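Long-range contacts in transcriptional regulator, LacI family (Burkholderia phymatum, PDB 2RGY), which probably represses or regulates transcription as a LacI-family protein, its two-lobed periplasmic-binding-protein-like part being expected to sense a small effector such as a sugar: residues 16-21 and 41-46; 72-77 and 94-99; 130-135 and 188-193; 169-174 and 198-203. All coordinates share one frame; numbering follows the deposited sequence.

Contact 1: 16-21 and 41-46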
loop_
_atom_site.group_PDB
_atom_site.type_symbol
_atom_site.label_atom_id
_atom_site.label_comp_id
_atom_site.label_asym_id
_atom_site.label_seq_id
_atom_site.Cartn_x
_atom_site.Cartn_y
_atom_site.Cartn_z
ATOM N N PRO A 16 -11.762 -1.834 -4.446
ATOM C CA PRO A 16 -11.949 -0.428 -4.819
ATOM C C PRO A 16 -10.666 0.344 -5.112
ATOM O O PRO A 16 -10.724 1.439 -5.675
ATOM C CB PRO A 16 -12.720 0.140 -3.635
ATOM C CG PRO A 16 -12.250 -0.707 -2.487
ATOM C CD PRO A 16 -12.232 -2.088 -3.073
ATOM N N THR A 17 -9.518 -0.224 -4.745
ATOM C CA THR A 17 -8.224 0.427 -4.974
ATOM C C THR A 17 -7.083 -0.518 -4.589
ATOM O O THR A 17 -7.271 -1.407 -3.763
ATOM C CB THR A 17 -8.113 1.733 -4.140
ATOM O OG1 THR A 17 -6.904 2.430 -4.472
ATOM C CG2 THR A 17 -8.122 1.418 -2.649
ATOM N N PHE A 18 -5.917 -0.345 -5.206
ATOM C CA PHE A 18 -4.756 -1.185 -4.909
ATOM C C PHE A 18 -3.949 -0.628 -3.746
ATOM O O PHE A 18 -3.007 -1.269 -3.283
ATOM C CB PHE A 18 -3.830 -1.277 -6.124
ATOM C CG PHE A 18 -4.400 -2.049 -7.272
ATOM C CD1 PHE A 18 -4.491 -3.439 -7.214
ATOM C CD2 PHE A 18 -4.822 -1.388 -8.428
ATOM C CE1 PHE A 18 -4.999 -4.176 -8.298
ATOM C CE2 PHE A 18 -5.334 -2.101 -9.525
ATOM C CZ PHE A 18 -5.423 -3.505 -9.462
ATOM N N PHE A 19 -4.306 0.567 -3.284
ATOM C CA PHE A 19 -3.576 1.203 -2.192
ATOM C C PHE A 19 -4.119 0.955 -0.796
ATOM O O PHE A 19 -5.325 0.843 -0.595
ATOM C CB PHE A 19 -3.492 2.702 -2.438
ATOM C CG PHE A 19 -2.883 3.052 -3.762
ATOM C CD1 PHE A 19 -3.689 3.392 -4.850
ATOM C CD2 PHE A 19 -1.500 3.016 -3.926
ATOM C CE1 PHE A 19 -3.123 3.691 -6.098
ATOM C CE2 PHE A 19 -0.914 3.311 -5.164
ATOM C CZ PHE A 19 -1.726 3.650 -6.254
ATOM N N GLY A 20 -3.204 0.915 0.172
ATOM C CA GLY A 20 -3.563 0.660 1.554
ATOM C C GLY A 20 -3.200 -0.784 1.832
ATOM O O GLY A 20 -3.523 -1.652 1.023
ATOM N N SER A 21 -2.518 -1.062 2.941
ATOM C CA SER A 21 -2.140 -2.439 3.246
ATOM C C SER A 21 -3.359 -3.338 3.489
ATOM O O SER A 21 -3.262 -4.564 3.464
ATOM C CB SER A 21 -1.201 -2.474 4.455
ATOM O OG SER A 21 -1.799 -1.880 5.594
ATOM N N VAL A 41 -5.543 -15.383 -10.501
ATOM C CA VAL A 41 -6.478 -14.351 -10.109
ATOM C C VAL A 41 -6.376 -13.159 -11.055
ATOM O O VAL A 41 -5.284 -12.700 -11.391
ATOM C CB VAL A 41 -6.194 -13.865 -8.682
ATOM C CG1 VAL A 41 -4.783 -13.326 -8.604
ATOM C CG2 VAL A 41 -7.195 -12.799 -8.273
ATOM N N VAL A 42 -7.528 -12.691 -11.508
ATOM C CA VAL A 42 -7.597 -11.526 -12.363
ATOM C C VAL A 42 -8.130 -10.447 -11.436
ATOM O O VAL A 42 -9.154 -10.643 -10.780
ATOM C CB VAL A 42 -8.584 -11.723 -13.525
ATOM C CG1 VAL A 42 -8.962 -10.369 -14.119
ATOM C CG2 VAL A 42 -7.945 -12.597 -14.592
ATOM N N VAL A 43 -7.428 -9.323 -11.356
ATOM C CA VAL A 43 -7.865 -8.243 -10.486
ATOM C C VAL A 43 -8.445 -7.090 -11.283
ATOM O O VAL A 43 -8.029 -6.818 -12.415
ATOM C CB VAL A 43 -6.706 -7.695 -9.619
ATOM C CG1 VAL A 43 -7.234 -6.634 -8.647
ATOM C CG2 VAL A 43 -6.055 -8.827 -8.850
ATOM N N ALA A 44 -9.414 -6.418 -10.677
ATOM C CA ALA A 44 -10.055 -5.280 -11.299
ATOM C C ALA A 44 -10.379 -4.260 -10.211
ATOM O O ALA A 44 -10.743 -4.632 -9.096
ATOM C CB ALA A 44 -11.320 -5.721 -12.001
ATOM N N THR A 45 -10.215 -2.982 -10.527
ATOM C CA THR A 45 -10.522 -1.919 -9.586
ATOM C C THR A 45 -11.338 -0.861 -10.316
ATOM O O THR A 45 -11.538 -0.955 -11.527
ATOM C CB THR A 45 -9.249 -1.278 -9.011
ATOM O OG1 THR A 45 -9.621 -0.348 -7.984
ATOM C CG2 THR A 45 -8.463 -0.544 -10.102
ATOM N N GLY A 46 -11.822 0.137 -9.585
ATOM C CA GLY A 46 -12.621 1.173 -10.217
ATOM C C GLY A 46 -11.854 2.069 -11.174
ATOM O O GLY A 46 -10.844 2.663 -10.790
HETATM O O HOH W 1 -9.781 2.927 -7.889
#

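Contact 2: 72-77 and 94-99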
loop_
_atom_site.group_PDB
_atom_site.type_symbol
_atom_site.label_atom_id
_atom_site.label_comp_id
_atom_site.label_asym_id
_atom_site.label_seq_id
_atom_site.Cartn_x
_atom_site.Cartn_y
_atom_site.Cartn_z
ATOM N N VAL A 72 -14.659 -12.675 -6.371
ATOM C CA VAL A 72 -14.531 -12.186 -5.005
ATOM C C VAL A 72 -14.774 -10.684 -5.063
ATOM O O VAL A 72 -14.154 -9.972 -5.853
ATOM C CB VAL A 72 -13.123 -12.445 -4.428
ATOM C CG1 VAL A 72 -13.043 -11.905 -3.014
ATOM C CG2 VAL A 72 -12.813 -13.942 -4.443
ATOM N N VAL A 73 -15.667 -10.193 -4.219
ATOM C CA VAL A 73 -15.986 -8.780 -4.258
ATOM C C VAL A 73 -16.002 -8.061 -2.926
ATOM O O VAL A 73 -16.589 -8.541 -1.964
ATOM C CB VAL A 73 -17.365 -8.565 -4.937
ATOM C CG1 VAL A 73 -17.743 -7.101 -4.913
ATOM C CG2 VAL A 73 -17.327 -9.089 -6.354
ATOM N N ILE A 74 -15.328 -6.915 -2.875
ATOM C CA ILE A 74 -15.330 -6.080 -1.682
ATOM C C ILE A 74 -15.501 -4.640 -2.136
ATOM O O ILE A 74 -14.742 -4.142 -2.963
ATOM C CB ILE A 74 -14.036 -6.196 -0.836
ATOM C CG1 ILE A 74 -14.123 -5.245 0.365
ATOM C CG2 ILE A 74 -12.818 -5.873 -1.660
ATOM C CD1 ILE A 74 -12.985 -5.403 1.364
ATOM N N SER A 75 -16.524 -3.984 -1.604
ATOM C CA SER A 75 -16.810 -2.602 -1.947
ATOM C C SER A 75 -17.851 -2.063 -0.993
ATOM O O SER A 75 -18.833 -2.737 -0.692
ATOM C CB SER A 75 -17.338 -2.507 -3.381
ATOM O OG SER A 75 -17.910 -1.232 -3.645
ATOM N N HIS A 76 -17.628 -0.851 -0.502
ATOM C CA HIS A 76 -18.584 -0.235 0.397
ATOM C C HIS A 76 -19.374 0.825 -0.361
ATOM O O HIS A 76 -20.164 1.558 0.232
ATOM C CB HIS A 76 -17.862 0.388 1.593
ATOM C CG HIS A 76 -16.924 1.494 1.221
ATOM N ND1 HIS A 76 -17.360 2.674 0.652
ATOM C CD2 HIS A 76 -15.583 1.603 1.338
ATOM C CE1 HIS A 76 -16.321 3.463 0.441
ATOM N NE2 HIS A 76 -15.231 2.839 0.846
ATOM N N ASP A 77 -19.145 0.903 -1.671
ATOM C CA ASP A 77 -19.838 1.862 -2.536
ATOM C C ASP A 77 -21.068 1.211 -3.165
ATOM O O ASP A 77 -22.011 1.892 -3.566
ATOM C CB ASP A 77 -18.917 2.349 -3.660
ATOM C CG ASP A 77 -17.780 3.211 -3.157
ATOM O OD1 ASP A 77 -18.047 4.341 -2.706
ATOM O OD2 ASP A 77 -16.615 2.766 -3.214
ATOM N N VAL A 94 -18.443 -14.300 -3.749
ATOM C CA VAL A 94 -18.300 -14.197 -2.308
ATOM C C VAL A 94 -18.104 -12.705 -2.012
ATOM O O VAL A 94 -17.432 -11.992 -2.767
ATOM C CB VAL A 94 -17.108 -15.041 -1.770
ATOM C CG1 VAL A 94 -15.782 -14.489 -2.263
ATOM C CG2 VAL A 94 -17.146 -15.069 -0.247
ATOM N N PHE A 95 -18.712 -12.235 -0.926
ATOM C CA PHE A 95 -18.641 -10.832 -0.540
ATOM C C PHE A 95 -17.881 -10.640 0.768
ATOM O O PHE A 95 -18.187 -11.281 1.765
ATOM C CB PHE A 95 -20.054 -10.279 -0.386
ATOM C CG PHE A 95 -20.880 -10.401 -1.622
ATOM C CD1 PHE A 95 -20.563 -9.660 -2.761
ATOM C CD2 PHE A 95 -21.961 -11.276 -1.664
ATOM C CE1 PHE A 95 -21.313 -9.786 -3.934
ATOM C CE2 PHE A 95 -22.722 -11.419 -2.828
ATOM C CZ PHE A 95 -22.395 -10.669 -3.970
ATOM N N LEU A 96 -16.901 -9.744 0.763
ATOM C CA LEU A 96 -16.109 -9.477 1.956
ATOM C C LEU A 96 -16.533 -8.159 2.613
ATOM O O LEU A 96 -16.968 -7.225 1.938
ATOM C CB LEU A 96 -14.625 -9.383 1.599
ATOM C CG LEU A 96 -14.092 -10.289 0.487
ATOM C CD1 LEU A 96 -12.647 -9.906 0.168
ATOM C CD2 LEU A 96 -14.200 -11.735 0.904
ATOM N N ASN A 97 -16.402 -8.102 3.934
ATOM C CA ASN A 97 -16.711 -6.910 4.727
ATOM C C ASN A 97 -18.125 -6.324 4.677
ATOM O O ASN A 97 -18.326 -5.165 5.051
ATOM C CB ASN A 97 -15.700 -5.808 4.401
ATOM C CG ASN A 97 -15.392 -4.926 5.600
ATOM O OD1 ASN A 97 -15.216 -5.415 6.721
ATOM N ND2 ASN A 97 -15.301 -3.617 5.364
ATOM N N ARG A 98 -19.096 -7.095 4.197
ATOM C CA ARG A 98 -20.493 -6.651 4.184
ATOM C C ARG A 98 -21.408 -7.859 4.098
ATOM O O ARG A 98 -21.020 -8.907 3.587
ATOM C CB ARG A 98 -20.790 -5.667 3.044
ATOM C CG ARG A 98 -20.667 -6.191 1.645
ATOM C CD ARG A 98 -20.840 -5.023 0.689
ATOM N NE ARG A 98 -22.173 -4.439 0.773
ATOM C CZ ARG A 98 -22.497 -3.236 0.311
ATOM N NH1 ARG A 98 -21.579 -2.473 -0.262
ATOM N NH2 ARG A 98 -23.753 -2.807 0.403
ATOM N N ALA A 99 -22.620 -7.708 4.612
ATOM C CA ALA A 99 -23.586 -8.801 4.639
ATOM C C ALA A 99 -24.276 -9.077 3.306
ATOM O O ALA A 99 -24.280 -8.237 2.403
ATOM C CB ALA A 99 -24.638 -8.523 5.726
#

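Contact 3: 130-135 and 188-193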
loop_
_atom_site.group_PDB
_atom_site.type_symbol
_atom_site.label_atom_id
_atom_site.label_comp_id
_atom_site.label_asym_id
_atom_site.label_seq_id
_atom_site.Cartn_x
_atom_site.Cartn_y
_atom_site.Cartn_z
ATOM N N LYS A 130 -13.911 13.716 26.607
ATOM C CA LYS A 130 -14.242 14.565 25.462
ATOM C C LYS A 130 -13.551 13.926 24.267
ATOM O O LYS A 130 -12.332 14.034 24.115
ATOM C CB LYS A 130 -13.707 15.985 25.668
ATOM C CG LYS A 130 -14.321 16.748 26.836
ATOM C CD LYS A 130 -15.736 17.219 26.530
ATOM C CE LYS A 130 -16.299 18.068 27.672
ATOM N NZ LYS A 130 -16.290 17.335 28.988
ATOM N N LEU A 131 -14.337 13.263 23.424
ATOM C CA LEU A 131 -13.816 12.549 22.272
ATOM C C LEU A 131 -14.277 13.153 20.955
ATOM O O LEU A 131 -15.204 13.952 20.923
ATOM C CB LEU A 131 -14.281 11.096 22.356
ATOM C CG LEU A 131 -14.086 10.463 23.738
ATOM C CD1 LEU A 131 -14.930 9.220 23.866
ATOM C CD2 LEU A 131 -12.612 10.159 23.949
ATOM N N ALA A 132 -13.615 12.753 19.874
ATOM C CA ALA A 132 -13.935 13.213 18.531
ATOM C C ALA A 132 -13.797 12.024 17.578
ATOM O O ALA A 132 -13.065 11.078 17.861
ATOM C CB ALA A 132 -12.984 14.347 18.116
ATOM N N VAL A 133 -14.495 12.074 16.448
ATOM C CA VAL A 133 -14.432 10.985 15.484
ATOM C C VAL A 133 -14.328 11.437 14.028
ATOM O O VAL A 133 -15.006 12.370 13.605
ATOM C CB VAL A 133 -15.672 10.076 15.579
ATOM C CG1 VAL A 133 -15.553 8.950 14.569
ATOM C CG2 VAL A 133 -15.833 9.525 16.995
ATOM N N ILE A 134 -13.463 10.770 13.274
ATOM C CA ILE A 134 -13.300 11.036 11.850
ATOM C C ILE A 134 -13.683 9.698 11.236
ATOM O O ILE A 134 -12.961 8.717 11.387
ATOM C CB ILE A 134 -11.838 11.374 11.485
ATOM C CG1 ILE A 134 -11.466 12.752 12.044
ATOM C CG2 ILE A 134 -11.668 11.350 9.968
ATOM C CD1 ILE A 134 -10.026 13.139 11.799
ATOM N N SER A 135 -14.830 9.646 10.566
ATOM C CA SER A 135 -15.281 8.386 9.990
ATOM C C SER A 135 -15.194 8.277 8.479
ATOM O O SER A 135 -14.697 9.178 7.795
ATOM C CB SER A 135 -16.723 8.103 10.422
ATOM O OG SER A 135 -17.666 8.739 9.564
ATOM N N ALA A 188 -13.823 22.621 18.363
ATOM C CA ALA A 188 -14.476 21.689 19.272
ATOM C C ALA A 188 -13.424 21.044 20.170
ATOM O O ALA A 188 -12.421 20.510 19.690
ATOM C CB ALA A 188 -15.223 20.618 18.483
ATOM N N PRO A 189 -13.637 21.081 21.491
ATOM C CA PRO A 189 -12.656 20.478 22.394
ATOM C C PRO A 189 -12.665 18.954 22.316
ATOM O O PRO A 189 -13.703 18.349 22.051
ATOM C CB PRO A 189 -13.102 20.989 23.758
ATOM C CG PRO A 189 -14.586 20.983 23.621
ATOM C CD PRO A 189 -14.790 21.605 22.244
ATOM N N PHE A 190 -11.507 18.339 22.535
ATOM C CA PHE A 190 -11.398 16.884 22.521
ATOM C C PHE A 190 -9.987 16.462 22.905
ATOM O O PHE A 190 -9.013 17.111 22.534
ATOM C CB PHE A 190 -11.770 16.320 21.140
ATOM C CG PHE A 190 -10.725 16.531 20.089
ATOM C CD1 PHE A 190 -9.694 15.607 19.920
ATOM C CD2 PHE A 190 -10.768 17.659 19.269
ATOM C CE1 PHE A 190 -8.710 15.796 18.941
ATOM C CE2 PHE A 190 -9.798 17.869 18.286
ATOM C CZ PHE A 190 -8.756 16.930 18.117
ATOM N N THR A 191 -9.874 15.386 23.671
ATOM C CA THR A 191 -8.560 14.914 24.072
ATOM C C THR A 191 -8.294 13.543 23.480
ATOM O O THR A 191 -7.173 13.047 23.539
ATOM C CB THR A 191 -8.423 14.823 25.607
ATOM O OG1 THR A 191 -9.368 13.875 26.116
ATOM C CG2 THR A 191 -8.663 16.187 26.243
ATOM N N GLY A 192 -9.336 12.941 22.912
ATOM C CA GLY A 192 -9.212 11.620 22.317
ATOM C C GLY A 192 -9.902 11.570 20.973
ATOM O O GLY A 192 -11.038 12.028 20.837
ATOM N N LEU A 193 -9.223 11.002 19.981
ATOM C CA LEU A 193 -9.747 10.919 18.616
ATOM C C LEU A 193 -9.805 9.501 18.060
ATOM O O LEU A 193 -8.846 8.740 18.165
ATOM C CB LEU A 193 -8.881 11.773 17.678
ATOM C CG LEU A 193 -9.132 11.642 16.168
ATOM C CD1 LEU A 193 -10.507 12.179 15.829
ATOM C CD2 LEU A 193 -8.067 12.408 15.396
HETATM O O HOH W 2 -11.311 14.174 27.768
HETATM O O HOH W 3 -15.717 16.303 22.542
#

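Contact 4: 169-174 and 198-203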
loop_
_atom_site.group_PDB
_atom_site.type_symbol
_atom_site.label_atom_id
_atom_site.label_comp_id
_atom_site.label_asym_id
_atom_site.label_seq_id
_atom_site.Cartn_x
_atom_site.Cartn_y
_atom_site.Cartn_z
ATOM N N SER A 169 -15.781 11.383 6.336
ATOM C CA SER A 169 -14.693 11.410 5.365
ATOM C C SER A 169 -14.793 10.233 4.387
ATOM O O SER A 169 -15.837 9.590 4.304
ATOM C CB SER A 169 -13.340 11.409 6.075
ATOM O OG SER A 169 -12.317 11.747 5.159
ATOM N N ASP A 170 -13.712 9.932 3.667
ATOM C CA ASP A 170 -13.761 8.863 2.674
ATOM C C ASP A 170 -12.738 7.737 2.768
ATOM O O ASP A 170 -12.531 7.029 1.791
ATOM C CB ASP A 170 -13.673 9.483 1.277
ATOM C CG ASP A 170 -12.360 10.208 1.051
ATOM O OD1 ASP A 170 -11.477 10.131 1.935
ATOM O OD2 ASP A 170 -12.199 10.847 -0.009
ATOM N N PHE A 171 -12.113 7.556 3.927
ATOM C CA PHE A 171 -11.105 6.503 4.112
ATOM C C PHE A 171 -9.757 6.744 3.422
ATOM O O PHE A 171 -8.844 5.926 3.570
ATOM C CB PHE A 171 -11.620 5.133 3.628
ATOM C CG PHE A 171 -12.666 4.512 4.512
ATOM C CD1 PHE A 171 -12.528 4.519 5.902
ATOM C CD2 PHE A 171 -13.767 3.867 3.948
ATOM C CE1 PHE A 171 -13.474 3.888 6.727
ATOM C CE2 PHE A 171 -14.720 3.232 4.756
ATOM C CZ PHE A 171 -14.572 3.241 6.151
ATOM N N SER A 172 -9.625 7.831 2.667
ATOM C CA SER A 172 -8.367 8.112 1.964
ATOM C C SER A 172 -7.402 8.994 2.750
ATOM O O SER A 172 -7.795 9.670 3.695
ATOM C CB SER A 172 -8.651 8.805 0.633
ATOM O OG SER A 172 -9.164 10.111 0.858
ATOM N N PRO A 173 -6.116 9.013 2.349
ATOM C CA PRO A 173 -5.119 9.837 3.040
ATOM C C PRO A 173 -5.508 11.313 3.049
ATOM O O PRO A 173 -5.493 11.955 4.099
ATOM C CB PRO A 173 -3.841 9.592 2.234
ATOM C CG PRO A 173 -4.025 8.203 1.725
ATOM C CD PRO A 173 -5.476 8.212 1.290
ATOM N N GLU A 174 -5.847 11.844 1.877
ATOM C CA GLU A 174 -6.233 13.251 1.748
ATOM C C GLU A 174 -7.532 13.554 2.499
ATOM O O GLU A 174 -7.699 14.646 3.044
ATOM C CB GLU A 174 -6.401 13.633 0.276
ATOM C CG GLU A 174 -7.497 12.850 -0.436
ATOM C CD GLU A 174 -6.990 11.577 -1.103
ATOM O OE1 GLU A 174 -6.050 10.946 -0.570
ATOM O OE2 GLU A 174 -7.547 11.204 -2.164
ATOM N N ASP A 198 -6.852 3.216 9.810
ATOM C CA ASP A 198 -5.476 3.640 10.055
ATOM C C ASP A 198 -4.986 4.712 9.080
ATOM O O ASP A 198 -4.218 5.595 9.466
ATOM C CB ASP A 198 -4.527 2.432 10.010
ATOM C CG ASP A 198 -4.722 1.488 11.195
ATOM O OD1 ASP A 198 -5.396 1.873 12.172
ATOM O OD2 ASP A 198 -4.193 0.360 11.159
ATOM N N THR A 199 -5.425 4.631 7.828
ATOM C CA THR A 199 -5.016 5.595 6.812
ATOM C C THR A 199 -5.358 7.015 7.232
ATOM O O THR A 199 -4.492 7.885 7.253
ATOM C CB THR A 199 -5.688 5.297 5.456
ATOM O OG1 THR A 199 -5.187 4.054 4.949
ATOM C CG2 THR A 199 -5.382 6.398 4.436
HETATM N N MSE A 200 -6.616 7.254 7.578
HETATM C CA MSE A 200 -7.013 8.592 7.979
HETATM C C MSE A 200 -6.329 8.964 9.304
HETATM O O MSE A 200 -5.986 10.127 9.528
HETATM C CB MSE A 200 -8.539 8.691 8.110
HETATM C CG MSE A 200 -9.323 8.450 6.808
HETATM SE SE MSE A 200 -11.085 8.901 6.937
HETATM C CE MSE A 200 -11.666 7.663 8.098
ATOM N N ALA A 201 -6.121 7.976 10.170
ATOM C CA ALA A 201 -5.470 8.212 11.458
ATOM C C ALA A 201 -4.053 8.727 11.245
ATOM O O ALA A 201 -3.604 9.636 11.933
ATOM C CB ALA A 201 -5.440 6.926 12.290
ATOM N N VAL A 202 -3.344 8.133 10.296
ATOM C CA VAL A 202 -1.981 8.555 10.013
ATOM C C VAL A 202 -1.969 9.999 9.538
ATOM O O VAL A 202 -1.091 10.763 9.925
ATOM C CB VAL A 202 -1.326 7.658 8.959
ATOM C CG1 VAL A 202 0.002 8.267 8.506
ATOM C CG2 VAL A 202 -1.101 6.281 9.545
ATOM N N SER A 203 -2.937 10.375 8.707
ATOM C CA SER A 203 -3.024 11.758 8.235
ATOM C C SER A 203 -3.296 12.696 9.419
ATOM O O SER A 203 -2.840 13.833 9.434
ATOM C CB SER A 203 -4.144 11.917 7.193
ATOM O OG SER A 203 -3.799 11.299 5.961
#

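Contact 1: 16-21 and 41-46
The Phe18 ring is met on both flanks, at CE1 and CE2, by two methyl groups lying to one side of its plane, CG1 of Val43 and CG2 of Thr45, each approaching obliquely. Val43 comes from the direction opposite to Phe18, and its CG1 lies 3.3 Å from CE1 of Phe18, a close approach between apolar carbons. On the other flank, CG2 of Thr45 stands 3.5 Å from CE2 of Phe18. The first torsion of Thr45 explains this division of labour: OG1 is anti to the backbone N (chi1 -174°), while CG2, set between N and the carbonyl carbon, is the branch offered to the ring.

That leaves OG1 of Thr45 directed at the backbone of the loop. It hydrogen-bonds to the carbonyl of Val15, and its 3.1 Å approach to Pro16 O is too poorly angled to count as a further bond. A water bridges the two backbones, donating to Pro16 O at 2.8 Å and to Gly46 O at 3.1 Å.

The loop 16-21 leads from strand 10-14 to the N-cap Gly20 of helix 21-36, and strand 40-44 pairs with its counterpart in the second subunit. Phe18 also packs on Leu27 of that subunit. The chemistry therefore splits within one residue: the Thr45 methyl joins Val43 in seating the Phe18 ring at the dimer interface, whereas its hydroxyl, and the bridging water, serve backbone carbonyls.

Contact 2: 72-77 and 94-99
Leu96 turns its CG roughly anti to the carbonyl carbon (chi1 -35°), and the extended second torsion then carries CD1 of Leu96 to Val72, where it lies 3.8 Å from CG1. In Arg98, CG stands between the backbone N and the carbonyl carbon (chi1 65°), and the bend at chi3 then brings the guanidinium to the loop beyond strand 70-73. NH1 of Arg98 donates to Ser75 O at 2.8 Å, with the acceptor almost exactly in the guanidinium plane and the donor tilted 24° from the plane of the carbonyl. NH1 also bonds to Leu78 O and NH2 forms a salt bridge with Asp80, so several partners fix the rotation of the planar group.

The contact is built on the parallel pairing of a beta-alpha-beta unit, strand 70-73, helix 80-89 and strand 93-96, in the Rossmann-like N-terminal lobe of the LacI-type fold. Val73 bonds both ways: its N donates to Val94 O at 2.9 Å, and its O accepts from Leu96 N at 3.0 Å.

Val72 and Val94 lie side by side and point the same way, with CG2 of Val72 3.7 Å from CG1 of Val94, on the face covered by helix 244-260. On the other face CB of Val73 sits obliquely to the Phe95 ring, 4.0 Å from CD1. Where strand 70-73 gives way to the loop, CB of Ile74 packs on CB of Leu96, and CD1 of Ile74 reaches CB of Asn97, whose OD1 is bonded to His112. Ser75 OG accepts from Asp77 N at 3.2 Å, an ST turn.

Contact 3: 130-135 and 188-193
Backbone hydrogen bonds join Lys130 and Ala132 to the start of strand 192-195 and the residue before it. Lys130 O accepts from Thr191 N at 2.8 Å and, weakly, from Gly192 N, so one carbonyl gathers two successive amides where the chain turns into the strand. Ala132 N then donates to Gly192 O at 2.8 Å, continuing the pairing in parallel register.

Two waters add bridges. One molecule accepts from Lys130 N and lies 2.6 Å from Thr191 OG1, a hydroxyl also bonded to His128; another donates to both Leu131 O and Pro189 O.

Among apolar contacts, the methyl of Ala132 forms a CH-pi interaction over one face of the Phe190 ring, CB standing 4.1 Å from the ring centroid and 28° off its normal. The Phe190 torsion, with CG between N and the carbonyl carbon (chi1 75°), sets one face of the ring against that methyl. CD1 of Leu193 reaches Ala132 CB at 4.0 Å and Ile134 CG1 at 3.9 Å.

Strands 131-135 and 192-195 are neighbours in the mixed sheet of the C-terminal lobe. Helices 173-186 and 198-210 pack on the face bearing Ala132, Ile134 and Leu193, while helix 141-155 packs against Leu131 and Val133.

Contact 4: 169-174 and 198-203
Met200, present as selenomethionine, runs from the first turn of helix 198-210 into the loop ahead of helix 173-186, a junction in the C-terminal, periplasmic-binding-protein-like lobe. From CB the chain leaves with CG anti to the carbonyl carbon (chi1 -63°), and CG comes 3.7 Å from Ser172 O. An extended second torsion carries SE of Met200 onward into the curve of the loop, where it lies 3.5 Å from Ser169 CB and equally near the backbone N of Phe171. The bend at chi3 then turns CE of Met200 toward the aromatic ring, 3.9 Å from CD1 of Phe171 and oblique to it. The same ring meets that of His76 in the N-terminal lobe near CD2, so Phe171 is shared between the methionine tip and a contact between lobes.

The loop that receives this side chain is shaped by Asp170. OD1 of Asp170 accepts from Ser172 N, an Asx turn, and also from Ser172 OG at 2.6 Å. Both donors arrive from one face of the carboxylate plane, and this double grip should help fix Ser172, the N-cap residue whose OG also caps Gly175 N.

Thr199, the residue before Met200, packs on Pro173: CG2 of Thr199, anti to the backbone N, rests 3.5 Å from CG of Pro173, beside the ring. Tyr232 of the second subunit packs on Pro173 and Ser203. At the far end of the contact Ser203 OG donates to Pro173 O at 2.6 Å, meeting the carbonyl well to one side, with a C=O...donor angle of 119°.

From the N terminus, contact 1 closes first, bringing the strand after helix 21-36 back to the loop before it at the dimer edge of the first sheet. Contact 2 follows in series on the same sheet, closing a beta-alpha-beta unit; Pro16 of contact 1 packs against Ile74 there. The chain then enters the second lobe, where contacts 3 and 4 cross, their segments alternating: 130-135, 169-174, 188-193, 198-203. Contact 3 pairs strands of the second sheet, and contact 4 joins the starts of two helices beside it, Ser135 touching Ser169 and Met200. Contacts 2 and 4 meet across the cleft between the lobes.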